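PDB 5HCF: calreticulin, putative from Trypanosoma cruzi, which probably acts as a lectin-like chaperone, its legume-lectin-fold globular domain binding both carbohydrate and peptide. Local coordinates for residues L43-D48 with S222-I227; L81-G86 with D214-E219. One frame throughout, in Å; residues are numbered along the deposited sequence.

Contact 1: L43-D48 with S222-I227; sequences LRLTED and SIFKDI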
# COMPACT_ATOMS: atom_id res chain seq x y z
N LEU A 43 3.19 3.03 -13.31
CA LEU A 43 3.49 4.38 -12.87
C LEU A 43 4.93 4.46 -12.37
O LEU A 43 5.29 3.82 -11.38
CB LEU A 43 2.52 4.83 -11.78
CG LEU A 43 2.46 6.31 -11.41
CD1 LEU A 43 3.66 6.70 -10.59
CD2 LEU A 43 2.37 7.17 -12.67
N ARG A 44 5.75 5.24 -13.07
CA ARG A 44 7.17 5.30 -12.75
C ARG A 44 7.57 6.68 -12.24
O ARG A 44 7.30 7.70 -12.89
CB ARG A 44 8.00 4.94 -13.98
CG ARG A 44 9.50 5.02 -13.78
CD ARG A 44 10.24 4.63 -15.05
NE ARG A 44 11.68 4.77 -14.90
CZ ARG A 44 12.34 5.91 -15.06
NH1 ARG A 44 11.70 7.01 -15.41
NH2 ARG A 44 13.66 5.94 -14.89
N LEU A 45 8.21 6.71 -11.08
CA LEU A 45 8.73 7.96 -10.53
C LEU A 45 10.09 8.23 -11.16
O LEU A 45 10.96 7.36 -11.18
CB LEU A 45 8.83 7.88 -9.01
CG LEU A 45 7.62 7.25 -8.31
CD1 LEU A 45 7.60 7.61 -6.84
CD2 LEU A 45 6.32 7.67 -8.98
N THR A 46 10.27 9.44 -11.68
CA THR A 46 11.38 9.73 -12.59
C THR A 46 12.55 10.49 -11.98
O THR A 46 13.68 10.34 -12.43
CB THR A 46 10.88 10.54 -13.81
OG1 THR A 46 10.34 11.79 -13.38
CG2 THR A 46 9.81 9.76 -14.56
N GLU A 47 12.29 11.32 -10.98
CA GLU A 47 13.29 12.28 -10.53
C GLU A 47 13.84 11.99 -9.14
O GLU A 47 13.09 11.80 -8.18
CB GLU A 47 12.71 13.69 -10.57
CG GLU A 47 12.37 14.19 -11.97
CD GLU A 47 11.93 15.63 -11.98
OE1 GLU A 47 10.84 15.93 -11.44
OE2 GLU A 47 12.67 16.48 -12.53
N ASP A 48 15.17 11.96 -9.04
CA ASP A 48 15.86 11.74 -7.77
C ASP A 48 15.59 12.88 -6.80
O ASP A 48 15.41 14.02 -7.22
CB ASP A 48 17.37 11.60 -8.00
CG ASP A 48 17.74 10.30 -8.66
OD1 ASP A 48 16.83 9.46 -8.86
OD2 ASP A 48 18.94 10.11 -8.99
N SER A 222 11.14 4.01 -9.16
CA SER A 222 10.17 2.99 -8.75
C SER A 222 8.97 2.92 -9.69
O SER A 222 8.57 3.93 -10.28
CB SER A 222 9.68 3.26 -7.32
OG SER A 222 10.72 3.05 -6.37
N ILE A 223 8.40 1.73 -9.84
CA ILE A 223 7.24 1.55 -10.71
C ILE A 223 6.08 0.89 -9.97
O ILE A 223 6.20 -0.22 -9.45
CB ILE A 223 7.61 0.70 -11.95
CG1 ILE A 223 8.78 1.34 -12.70
CG2 ILE A 223 6.39 0.52 -12.86
CD1 ILE A 223 9.22 0.55 -13.91
N PHE A 224 4.95 1.58 -9.92
CA PHE A 224 3.75 1.07 -9.26
C PHE A 224 2.83 0.38 -10.27
O PHE A 224 2.68 0.86 -11.39
CB PHE A 224 2.99 2.20 -8.56
CG PHE A 224 3.72 2.80 -7.39
CD1 PHE A 224 4.75 3.71 -7.58
CD2 PHE A 224 3.38 2.45 -6.10
CE1 PHE A 224 5.41 4.26 -6.50
CE2 PHE A 224 4.04 2.99 -5.02
CZ PHE A 224 5.06 3.90 -5.22
N LYS A 225 2.23 -0.73 -9.86
CA LYS A 225 1.27 -1.43 -10.72
C LYS A 225 0.10 -2.05 -9.97
O LYS A 225 0.19 -2.31 -8.76
CB LYS A 225 1.97 -2.53 -11.53
CG LYS A 225 2.79 -2.04 -12.71
CD LYS A 225 3.54 -3.19 -13.37
CE LYS A 225 2.58 -4.24 -13.91
NZ LYS A 225 1.55 -3.64 -14.79
N ASP A 226 -0.99 -2.27 -10.70
CA ASP A 226 -2.11 -3.08 -10.25
C ASP A 226 -2.62 -2.75 -8.85
O ASP A 226 -2.58 -3.61 -7.95
CB ASP A 226 -1.74 -4.56 -10.33
CG ASP A 226 -1.40 -5.00 -11.74
OD1 ASP A 226 -2.31 -5.04 -12.59
OD2 ASP A 226 -0.22 -5.30 -12.00
N ILE A 227 -3.09 -1.53 -8.65
CA ILE A 227 -3.78 -1.18 -7.42
C ILE A 227 -5.19 -1.75 -7.44
O ILE A 227 -6.07 -1.23 -8.12
CB ILE A 227 -3.83 0.34 -7.21
CG1 ILE A 227 -2.41 0.91 -7.16
CG2 ILE A 227 -4.59 0.68 -5.93
CD1 ILE A 227 -2.35 2.42 -7.05

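Contact 2: L81-G86 with D214-E219; sequences LKCGGG and DVWQVE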
# COMPACT_ATOMS: atom_id res chain seq x y z
N LEU A 81 17.41 1.09 -4.58
CA LEU A 81 16.87 2.04 -3.63
C LEU A 81 17.66 1.97 -2.33
O LEU A 81 17.94 0.88 -1.83
CB LEU A 81 15.39 1.75 -3.39
CG LEU A 81 14.60 2.69 -2.47
CD1 LEU A 81 14.51 4.08 -3.08
CD2 LEU A 81 13.22 2.12 -2.22
N LYS A 82 18.06 3.13 -1.82
CA LYS A 82 18.67 3.21 -0.49
C LYS A 82 17.74 3.95 0.46
O LYS A 82 17.54 3.52 1.60
CB LYS A 82 20.04 3.90 -0.54
CG LYS A 82 21.08 3.14 -1.35
CD LYS A 82 21.35 1.80 -0.68
CE LYS A 82 22.44 1.02 -1.37
NZ LYS A 82 23.70 1.08 -0.56
N CYS A 83 17.15 5.04 -0.00
CA CYS A 83 16.13 5.74 0.78
C CYS A 83 14.96 6.14 -0.12
O CYS A 83 15.13 6.92 -1.06
CB CYS A 83 16.71 6.98 1.48
SG CYS A 83 15.54 7.83 2.58
N GLY A 84 13.79 5.57 0.15
CA GLY A 84 12.58 5.97 -0.56
C GLY A 84 11.36 5.13 -0.22
O GLY A 84 11.48 3.97 0.17
N GLY A 85 10.19 5.71 -0.40
CA GLY A 85 8.95 5.03 -0.09
C GLY A 85 8.33 4.37 -1.30
O GLY A 85 8.59 4.76 -2.44
N GLY A 86 7.49 3.36 -1.06
CA GLY A 86 6.77 2.69 -2.13
C GLY A 86 5.41 2.25 -1.64
O GLY A 86 4.89 1.20 -2.03
N ASP A 214 1.86 9.17 -2.03
CA ASP A 214 2.54 10.26 -1.35
C ASP A 214 3.84 9.72 -0.76
O ASP A 214 3.85 9.18 0.35
CB ASP A 214 1.64 10.85 -0.26
CG ASP A 214 2.40 11.70 0.74
OD1 ASP A 214 3.33 12.42 0.32
OD2 ASP A 214 2.08 11.62 1.94
N VAL A 215 4.93 9.85 -1.51
CA VAL A 215 6.20 9.28 -1.08
C VAL A 215 7.37 10.23 -1.32
O VAL A 215 7.30 11.11 -2.16
CB VAL A 215 6.51 7.95 -1.79
CG1 VAL A 215 5.42 6.94 -1.52
CG2 VAL A 215 6.69 8.16 -3.28
N TRP A 216 8.44 10.02 -0.56
CA TRP A 216 9.71 10.69 -0.79
C TRP A 216 10.71 9.68 -1.33
O TRP A 216 10.79 8.55 -0.83
CB TRP A 216 10.23 11.33 0.50
CG TRP A 216 11.72 11.56 0.53
CD1 TRP A 216 12.67 10.74 1.07
CD2 TRP A 216 12.42 12.68 -0.01
NE1 TRP A 216 13.92 11.28 0.90
CE2 TRP A 216 13.80 12.47 0.24
CE3 TRP A 216 12.03 13.84 -0.68
CZ2 TRP A 216 14.78 13.38 -0.16
CZ3 TRP A 216 13.00 14.75 -1.07
CH2 TRP A 216 14.36 14.51 -0.81
N GLN A 217 11.46 10.07 -2.35
CA GLN A 217 12.49 9.20 -2.91
C GLN A 217 13.81 9.92 -3.16
O GLN A 217 13.85 10.96 -3.83
CB GLN A 217 12.04 8.56 -4.23
CG GLN A 217 11.14 7.34 -4.08
CD GLN A 217 11.06 6.54 -5.36
OE1 GLN A 217 10.52 7.00 -6.36
NE2 GLN A 217 11.62 5.34 -5.35
N VAL A 218 14.89 9.38 -2.60
CA VAL A 218 16.23 9.85 -2.90
C VAL A 218 16.66 9.28 -4.25
O VAL A 218 16.91 10.02 -5.19
CB VAL A 218 17.25 9.44 -1.83
CG1 VAL A 218 18.65 9.90 -2.24
CG2 VAL A 218 16.87 10.02 -0.47
N GLU A 219 16.76 7.95 -4.32
CA GLU A 219 17.02 7.27 -5.58
C GLU A 219 15.69 6.89 -6.22
O GLU A 219 15.02 5.96 -5.76
CB GLU A 219 17.89 6.03 -5.37
CG GLU A 219 19.19 6.28 -4.60
CD GLU A 219 18.99 6.36 -3.08
OE1 GLU A 219 17.92 5.94 -2.58
OE2 GLU A 219 19.90 6.84 -2.38

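Contact 1: L43-D48 with S222-I227
Leu43 and Phe224 face each other as an antiparallel hydrogen-bonded pair where strand 42-45 runs beside strand 223-230, in one of the two sheets of the legume-lectin (concanavalin-like) sandwich. Their backbones are joined twice: Leu43 N donates to Phe224 O, and Phe224 N returns a bond to Leu43 O at 2.7 Å. Both side chains leave the sheet on the same face, with Leu43 CB 4.2 Å from Phe224 CB, and both also rest on Phe8. Phe224 chi1 of -68° sets its CG beside the backbone N, which carries the ring toward the Leu45 side chain; there the ring edge meets a methyl group, Phe224 CE1 lying 4.0 Å from Leu45 CD1. Large apolar residues suit this face because it looks into the sandwich: Phe224 touches Ile213, and Leu45 touches Val215, both on strand 208-217 of the other sheet. The next pair, Arg44 with Ile223, is non-hydrogen-bonded and lies on the other face. The extended Arg44 chain lets CB and CG pack on Ile223 CG1 while NH1 reaches a salt bridge with Glu27 on strand 26-29. Beyond this pair, Ser222 O accepts the Leu45 N-H, with Leu45 N 2.9 Å from Ser222 O, and Arg44 CA makes a CA-H...O contact with the same oxygen at 3.2 Å.

Contact 2: L81-G86 with D214-E219
Glu219 OE1 accepts two consecutive backbone N-H groups, those of Lys82 and Cys83, just where strand 83-91 begins. The Cys83 N bond is 2.8 Å long and almost straight, 176° at the hydrogen, and arrives on the syn side of the carboxylate. The Lys82 N-H comes instead from above the carboxylate plane, so the two donors approach one oxygen from different directions. A fold in the glutamate chain at chi2 (80°) turns the carboxylate back to these amides; two N-H dipoles on one oxygen would be expected to favour the charged form.

Backbone bonds continue the pairing: Val218 N donates to Cys83 O, and Gly85 N to Trp216 O. They join strand 83-91 to strand 208-217, neighbouring antiparallel strands in the second sheet of the legume-lectin sandwich. Gly84 CA lies only 4.0 Å from Gln217 CA, with the Leu81 and Gln217 side chains packed beside it, so glycine, having no side chain, fits this spot; next to it the Val215 side chain packs directly on the bare Gly85 backbone.

Among apolar and sulfur contacts, Cys83 CB lies 3.6 Å from Val218 CG2. With SG anti to the backbone N (chi1 -175°), the sulfur makes a sulfur-aromatic contact at the edge of the Trp216 indole, near its plane and 4.2 Å from NE1, while its disulfide to Cys114 ties it to the adjoining strand 107-114. On the inner side, the Leu81 CD1 methyl touches Glu219 O at 3.3 Å and lies across the Gln217 side chain, whose NE2 makes a weak hydrogen bond to Ser222 OG.

Overall arrangement
Contacts 1 and 2 join antiparallel strands in different sheets of the same sandwich, their centres about 11 Å apart. Strand 208-217 of contact 2 and strand 223-230 of contact 1 are consecutive in the chain, so the short connection between them passes from one sheet to the other. Contact 1 is buried, its pairing backed by leucine and phenylalanine packed between the sheets. Contact 2 is only partly buried and relies more on a carboxylate, glycines and a disulfide-bonded cysteine. The two meet in the interior: Leu45 packs on Gln217, and Phe224 CE2 comes 3.6 Å from Gly86 O.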